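Local atomic coordinates of tyrosine recombinase XerH (Helicobacter pylori, PDB entry 5JJV), a protein that catalyses site-specific cutting and rejoining of DNA by a tyrosine-based mechanism and takes part in chromosome segregation. Residues 191-196 with 294-299. Sequence-based numbering, arbitrary orientation.
Sequences IEMSAK and ERIINF. With nucleotides of chain C.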
ATOM      1  N   ILE B 191      -4.440 -38.258 -26.807  1.00 80.89           N
ATOM      2  CA  ILE B 191      -3.408 -38.016 -27.809  1.00 82.11           C
ATOM      3  C   ILE B 191      -2.276 -39.027 -27.650  1.00 85.51           C
ATOM      4  O   ILE B 191      -2.047 -39.555 -26.560  1.00 86.18           O
ATOM      5  CB  ILE B 191      -2.852 -36.574 -27.719  1.00 78.36           C
ATOM      6  CG1 ILE B 191      -2.202 -36.158 -29.042  1.00 75.45           C
ATOM      7  CG2 ILE B 191      -1.884 -36.432 -26.552  1.00 78.21           C
ATOM      8  CD1 ILE B 191      -1.740 -34.718 -29.067  1.00 70.89           C
ATOM      9  N   GLU B 192      -1.581 -39.307 -28.746  1.00 86.85           N
ATOM     10  CA  GLU B 192      -0.530 -40.314 -28.745  1.00 90.92           C
ATOM     11  C   GLU B 192       0.823 -39.743 -28.332  1.00 90.26           C
ATOM     12  O   GLU B 192       1.253 -38.703 -28.828  1.00 88.62           O
ATOM     13  CB  GLU B 192      -0.422 -40.963 -30.126  1.00 96.62           C
ATOM     14  CG  GLU B 192      -0.410 -39.971 -31.274  1.00101.60           C
ATOM     15  CD  GLU B 192      -0.445 -40.649 -32.628  1.00111.87           C
ATOM     16  OE1 GLU B 192       0.083 -41.775 -32.746  1.00115.60           O
ATOM     17  OE2 GLU B 192      -1.009 -40.059 -33.572  1.00116.59           O
ATOM     18  N   MET B 193       1.481 -40.432 -27.406  1.00 90.60           N
ATOM     19  CA  MET B 193       2.838 -40.090 -27.003  1.00 89.24           C
ATOM     20  C   MET B 193       3.676 -41.358 -26.930  1.00 91.52           C
ATOM     21  O   MET B 193       3.153 -42.436 -26.648  1.00 92.79           O
ATOM     22  CB  MET B 193       2.852 -39.372 -25.650  1.00 84.83           C
ATOM     23  CG  MET B 193       2.057 -38.079 -25.604  1.00 82.53           C
ATOM     24  SD  MET B 193       2.191 -37.272 -23.997  1.00 92.49           S
ATOM     25  CE  MET B 193       0.978 -35.966 -24.165  1.00 51.36           C
ATOM     26  N   SER B 194       4.973 -41.232 -27.188  1.00 91.42           N
ATOM     27  CA  SER B 194       5.874 -42.371 -27.077  1.00 90.11           C
ATOM     28  C   SER B 194       5.969 -42.815 -25.624  1.00 86.96           C
ATOM     29  O   SER B 194       5.750 -42.021 -24.709  1.00 84.25           O
ATOM     30  CB  SER B 194       7.260 -42.024 -27.618  1.00 89.18           C
ATOM     31  OG  SER B 194       7.877 -41.021 -26.831  1.00 86.39           O
ATOM     32  N   ALA B 195       6.297 -44.086 -25.418  1.00 87.19           N
ATOM     33  CA  ALA B 195       6.382 -44.650 -24.076  1.00 87.36           C
ATOM     34  C   ALA B 195       7.436 -43.938 -23.233  1.00 88.19           C
ATOM     35  O   ALA B 195       7.331 -43.884 -22.007  1.00 89.66           O
ATOM     36  CB  ALA B 195       6.684 -46.139 -24.148  1.00 88.47           C
ATOM     37  N   LYS B 196       8.442 -43.385 -23.899  1.00 87.80           N
ATOM     38  CA  LYS B 196       9.544 -42.725 -23.214  1.00 85.14           C
ATOM     39  C   LYS B 196       9.115 -41.424 -22.539  1.00 85.36           C
ATOM     40  O   LYS B 196       9.650 -41.060 -21.493  1.00 88.92           O
ATOM     41  CB  LYS B 196      10.686 -42.448 -24.194  1.00 85.77           C
ATOM     42  N   GLU B 294       0.593 -27.134 -27.093  1.00 61.89           N
ATOM     43  CA  GLU B 294      -0.054 -26.713 -28.331  1.00 66.96           C
ATOM     44  C   GLU B 294      -0.445 -27.917 -29.183  1.00 67.39           C
ATOM     45  O   GLU B 294      -1.450 -27.886 -29.893  1.00 67.72           O
ATOM     46  CB  GLU B 294       0.865 -25.773 -29.119  1.00 66.53           C
ATOM     47  CG  GLU B 294       0.185 -25.035 -30.264  1.00 70.48           C
ATOM     48  CD  GLU B 294       0.166 -25.833 -31.552  1.00 81.66           C
ATOM     49  OE1 GLU B 294      -0.647 -25.508 -32.442  1.00 87.32           O
ATOM     50  OE2 GLU B 294       0.969 -26.781 -31.675  1.00 85.69           O
ATOM     51  N   ARG B 295       0.356 -28.976 -29.103  1.00 68.32           N
ATOM     52  CA  ARG B 295       0.088 -30.210 -29.835  1.00 69.21           C
ATOM     53  C   ARG B 295      -1.238 -30.824 -29.397  1.00 70.47           C
ATOM     54  O   ARG B 295      -2.002 -31.329 -30.218  1.00 72.49           O
ATOM     55  CB  ARG B 295       1.232 -31.206 -29.627  1.00 70.72           C
ATOM     56  CG  ARG B 295       1.043 -32.555 -30.297  1.00 77.45           C
ATOM     57  CD  ARG B 295       2.282 -33.417 -30.116  1.00 80.73           C
ATOM     58  NE  ARG B 295       2.085 -34.779 -30.603  1.00 88.54           N
ATOM     59  CZ  ARG B 295       1.697 -35.795 -29.839  1.00 94.88           C
ATOM     60  NH1 ARG B 295       1.467 -35.605 -28.547  1.00 93.67           N
ATOM     61  NH2 ARG B 295       1.544 -37.003 -30.365  1.00100.22           N
ATOM     62  N   ILE B 296      -1.505 -30.767 -28.096  1.00 66.63           N
ATOM     63  CA  ILE B 296      -2.739 -31.304 -27.538  1.00 67.69           C
ATOM     64  C   ILE B 296      -3.924 -30.394 -27.854  1.00 70.87           C
ATOM     65  O   ILE B 296      -4.995 -30.866 -28.240  1.00 74.51           O
ATOM     66  CB  ILE B 296      -2.625 -31.493 -26.015  1.00 64.57           C
ATOM     67  CG1 ILE B 296      -1.479 -32.452 -25.688  1.00 64.33           C
ATOM     68  CG2 ILE B 296      -3.933 -32.008 -25.438  1.00 66.29           C
ATOM     69  CD1 ILE B 296      -1.353 -32.773 -24.219  1.00 65.66           C
ATOM     70  N   ILE B 297      -3.720 -29.090 -27.688  1.00 67.41           N
ATOM     71  CA  ILE B 297      -4.736 -28.091 -28.010  1.00 64.98           C
ATOM     72  C   ILE B 297      -5.195 -28.216 -29.458  1.00 68.27           C
ATOM     73  O   ILE B 297      -6.392 -28.226 -29.746  1.00 69.23           O
ATOM     74  CB  ILE B 297      -4.212 -26.662 -27.770  1.00 64.08           C
ATOM     75  CG1 ILE B 297      -3.916 -26.441 -26.287  1.00 57.01           C
ATOM     76  CG2 ILE B 297      -5.209 -25.630 -28.276  1.00 65.14           C
ATOM     77  CD1 ILE B 297      -3.310 -25.094 -25.987  1.00 59.65           C
ATOM     78  N   ASN B 298      -4.228 -28.314 -30.364  1.00 70.42           N
ATOM     79  CA  ASN B 298      -4.507 -28.455 -31.785  1.00 75.23           C
ATOM     80  C   ASN B 298      -5.251 -29.757 -32.070  1.00 75.64           C
ATOM     81  O   ASN B 298      -6.161 -29.797 -32.897  1.00 77.04           O
ATOM     82  CB  ASN B 298      -3.204 -28.398 -32.585  1.00 79.40           C
ATOM     83  CG  ASN B 298      -3.410 -27.921 -34.008  1.00 85.70           C
ATOM     84  OD1 ASN B 298      -4.510 -28.004 -34.552  1.00 88.43           O
ATOM     85  ND2 ASN B 298      -2.345 -27.418 -34.621  1.00 91.48           N
ATOM     86  N   PHE B 299      -4.856 -30.815 -31.368  1.00 74.81           N
ATOM     87  CA  PHE B 299      -5.479 -32.127 -31.509  1.00 74.74           C
ATOM     88  C   PHE B 299      -6.935 -32.106 -31.053  1.00 75.72           C
ATOM     89  O   PHE B 299      -7.779 -32.816 -31.601  1.00 77.61           O
ATOM     90  CB  PHE B 299      -4.687 -33.173 -30.717  1.00 74.66           C
ATOM     91  CG  PHE B 299      -5.379 -34.504 -30.595  1.00 77.20           C
ATOM     92  CD1 PHE B 299      -5.414 -35.385 -31.666  1.00 80.68           C
ATOM     93  CD2 PHE B 299      -5.978 -34.882 -29.404  1.00 72.71           C
ATOM     94  CE1 PHE B 299      -6.046 -36.612 -31.552  1.00 80.30           C
ATOM     95  CE2 PHE B 299      -6.609 -36.107 -29.284  1.00 72.95           C
ATOM     96  CZ  PHE B 299      -6.644 -36.973 -30.361  1.00 76.36           C
TER
ATOM     97  P    DA C   2      11.147 -40.447 -28.389  1.00111.45           P
ATOM     98  OP1  DA C   2      11.599 -41.661 -27.674  1.00111.83           O
ATOM     99  OP2  DA C   2       9.702 -40.168 -28.531  1.00110.82           O
ATOM    100  O5'  DA C   2      11.828 -39.163 -27.716  1.00 92.08           O
ATOM    101  C5'  DA C   2      13.156 -39.245 -27.210  1.00 90.26           C
ATOM    102  C4'  DA C   2      13.732 -37.863 -26.948  1.00 86.83           C
ATOM    103  O4'  DA C   2      13.903 -37.156 -28.208  1.00 88.36           O
ATOM    104  C3'  DA C   2      12.871 -36.941 -26.067  1.00 82.17           C
ATOM    105  O3'  DA C   2      13.709 -36.200 -25.176  1.00 78.11           O
ATOM    106  C2'  DA C   2      12.234 -36.016 -27.097  1.00 83.91           C
ATOM    107  C1'  DA C   2      13.408 -35.854 -28.039  1.00 87.15           C
ATOM    108  N9   DA C   2      13.073 -35.270 -29.333  1.00 91.48           N
ATOM    109  C8   DA C   2      11.845 -35.232 -29.935  1.00 92.77           C
ATOM    110  N7   DA C   2      11.847 -34.624 -31.099  1.00 96.24           N
ATOM    111  C5   DA C   2      13.163 -34.222 -31.263  1.00 97.24           C
ATOM    112  C6   DA C   2      13.823 -33.521 -32.293  1.00 98.89           C
ATOM    113  N6   DA C   2      13.209 -33.087 -33.399  1.00102.32           N
ATOM    114  N1   DA C   2      15.143 -33.284 -32.142  1.00 96.08           N
ATOM    115  C2   DA C   2      15.754 -33.720 -31.035  1.00 90.82           C
ATOM    116  N3   DA C   2      15.242 -34.387 -30.002  1.00 89.50           N
ATOM    117  C4   DA C   2      13.930 -34.607 -30.181  1.00 93.42           C
TER
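The loop that joins helix 178-190 to helix 198-211 in the catalytic domain packs against the last turns of helix 286-299, with Ile191 set among Arg295, Ile296 and Phe299. CG1 of Ile191 lies anti to the backbone N (chi1 -158°) and the chain continues extended, which carries CD1 of Ile191 in among the helix side chains. This CD1 is 3.7 Å from CB of Phe299 and 4.1 Å from CG1 of Ile296, while CG1 of Ile191 makes a CH-pi contact over one face of the Phe299 ring, 4.1 Å from its centroid. A branched aliphatic residue suits this place, since the CG1-CD1 arm covers the flat face that Phe299 offers and the CG2 branch of Ile191 also faces CG1 of Ile296, at 4.1 Å. Arg295, one helical turn before Phe299, reaches across with its chain extended from CG to NE. Such a long chain can bring two N-H donors to one carbonyl, that of Glu192, while one face of the guanidinium lies on CD1 of Ile191. NH2 of Arg295 points at Glu192 O in the model, but at 2.3 Å the pair is too short to trust in detail; NH1 of Arg295 makes a weak, bent bond of 3.1 Å to the same oxygen. Both segments belong to the tyrosine recombinase catalytic fold, away from its predicted active-site residues, and Ile296 links its helices by also touching Phe184 and Ile188 of helix 178-190 and Ile205 of helix 198-211. Met193, flexible and unbranched, extends so that its CE comes 4.0 Å from CD1 of Ile296. Just beyond it the loop turns to DNA: the small hydroxyl of Ser194 donates from OG to the phosphate oxygen OP2 of DA2 of chain C over 2.6 Å.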